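Local structure of extracellular solute-binding protein family 1 (Kribbella flavida, 5IXP) at residues 213-217 against 230-234. The protein probably binds a solute outside the cell and delivers it to the membrane components of an ABC transporter for uptake. Residues are numbered along the deposited sequence; the frame is centred on the assembly and turned at random.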
loop_
_atom_site.group_PDB
_atom_site.type_symbol
_atom_site.label_atom_id
_atom_site.label_comp_id
_atom_site.label_asym_id
_atom_site.label_seq_id
_atom_site.Cartn_x
_atom_site.Cartn_y
_atom_site.Cartn_z
ATOM N N SER A 213 5.714 -0.741 21.282
ATOM C CA SER A 213 4.672 -1.422 20.524
ATOM C C SER A 213 3.475 -1.745 21.406
ATOM O O SER A 213 3.631 -2.212 22.535
ATOM C CB SER A 213 5.191 -2.723 19.906
ATOM O OG SER A 213 4.128 -3.428 19.280
ATOM N N ALA A 214 2.281 -1.521 20.871
ATOM C CA ALA A 214 1.068 -1.977 21.538
ATOM C C ALA A 214 0.800 -3.460 21.319
ATOM O O ALA A 214 -0.106 -4.004 21.957
ATOM C CB ALA A 214 -0.131 -1.152 21.067
ATOM N N LYS A 215 1.565 -4.121 20.444
ATOM C CA LYS A 215 1.454 -5.565 20.201
ATOM C C LYS A 215 0.080 -5.964 19.665
ATOM O O LYS A 215 -0.417 -7.059 19.956
ATOM C CB LYS A 215 1.768 -6.374 21.466
ATOM C CG LYS A 215 2.991 -5.909 22.232
ATOM C CD LYS A 215 2.970 -6.486 23.639
ATOM C CE LYS A 215 4.149 -6.013 24.451
ATOM N NZ LYS A 215 5.416 -6.522 23.873
ATOM N N LEU A 216 -0.544 -5.107 18.862
ATOM C CA LEU A 216 -1.889 -5.378 18.377
ATOM C C LEU A 216 -1.845 -5.810 16.920
ATOM O O LEU A 216 -1.493 -4.992 16.054
ATOM C CB LEU A 216 -2.758 -4.140 18.530
ATOM C CG LEU A 216 -3.006 -3.745 19.978
ATOM C CD1 LEU A 216 -3.461 -2.308 20.021
ATOM C CD2 LEU A 216 -4.055 -4.680 20.581
ATOM N N PRO A 217 -2.198 -7.052 16.596
ATOM C CA PRO A 217 -2.181 -7.490 15.196
ATOM C C PRO A 217 -3.184 -6.701 14.369
ATOM O O PRO A 217 -4.357 -6.583 14.730
ATOM C CB PRO A 217 -2.565 -8.972 15.286
ATOM C CG PRO A 217 -2.266 -9.352 16.715
ATOM C CD PRO A 217 -2.605 -8.136 17.503
ATOM N N ASP A 230 -6.196 4.687 24.832
ATOM C CA ASP A 230 -4.914 5.358 24.653
ATOM C C ASP A 230 -3.790 4.389 24.290
ATOM O O ASP A 230 -2.625 4.674 24.583
ATOM C CB ASP A 230 -4.552 6.139 25.919
ATOM C CG ASP A 230 -5.551 7.240 26.235
ATOM O OD1 ASP A 230 -6.347 7.605 25.339
ATOM O OD2 ASP A 230 -5.532 7.744 27.381
ATOM N N ALA A 231 -4.109 3.263 23.639
ATOM C CA ALA A 231 -3.134 2.185 23.475
ATOM C C ALA A 231 -1.923 2.602 22.637
ATOM O O ALA A 231 -0.796 2.182 22.932
ATOM C CB ALA A 231 -3.797 0.959 22.856
ATOM N N PHE A 232 -2.123 3.387 21.575
ATOM C CA PHE A 232 -0.980 3.791 20.753
ATOM C C PHE A 232 -1.177 5.206 20.218
ATOM O O PHE A 232 -2.307 5.655 20.006
ATOM C CB PHE A 232 -0.724 2.812 19.589
ATOM C CG PHE A 232 -1.940 2.512 18.761
ATOM C CD1 PHE A 232 -2.267 3.298 17.668
ATOM C CD2 PHE A 232 -2.755 1.427 19.068
ATOM C CE1 PHE A 232 -3.397 3.009 16.895
ATOM C CE2 PHE A 232 -3.885 1.140 18.305
ATOM C CZ PHE A 232 -4.204 1.935 17.216
ATOM N N ALA A 233 -0.051 5.894 19.974
ATOM C CA ALA A 233 -0.065 7.321 19.671
ATOM C C ALA A 233 0.233 7.675 18.219
ATOM O O ALA A 233 -0.038 8.817 17.825
ATOM C CB ALA A 233 0.944 8.070 20.561
ATOM N N THR A 234 0.805 6.762 17.424
ATOM C CA THR A 234 1.105 7.039 16.020
ATOM C C THR A 234 0.804 5.814 15.163
ATOM O O THR A 234 0.740 4.683 15.654
ATOM C CB THR A 234 2.574 7.419 15.777
ATOM O OG1 THR A 234 3.396 6.253 15.949
ATOM C CG2 THR A 234 3.049 8.525 16.732
#
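L216 lays one branch of its isobutyl group against the rim of the F232 ring: CD1 stands 3.9 Å from CE2 of F232, near the plane of the ring, so it meets an edge. The same methyl also reaches A231, whose CB is 4.3 Å from CD1 of L216. CD1 of L216 runs on anti to CA (chi2 161°), so this branch extends across to the other segment. F232 answers with a less roomy rotamer, CG lying between its backbone N and carbonyl carbon (chi1 51°), and the ring is thereby set beside both L216 and A214.

A214 adds a further apolar contact, its CB 4.2 Å from CD2 of F232 in an oblique approach. That methyl also lies 3.9 Å from the backbone O of A231. With 124 Å² buried in all, the interface is small and rests on van der Waals contact between apolar side chains. S213 to K215 form an ST turn with A214 at its middle, followed by L216: OG of S213 accepts from N of K215 at 2.9 Å, with a bent N-H...O angle of 149°. OG of S213 is also hydrogen-bonded to OD1 of D371.

F227 packs edge-to-face with F232, while A222, W223 and A226 of helix 221-226 touch L216. Backbone bonds from A214 to F164, L216 to D165 and A231 to A162 link both segments to loop residues 162-165. In this solute-binding fold of the periplasmic-binding-protein clan, the contact joins the loop following helix 195-209 to the chain at strand 232-238, which pairs antiparallel with strand 108-121.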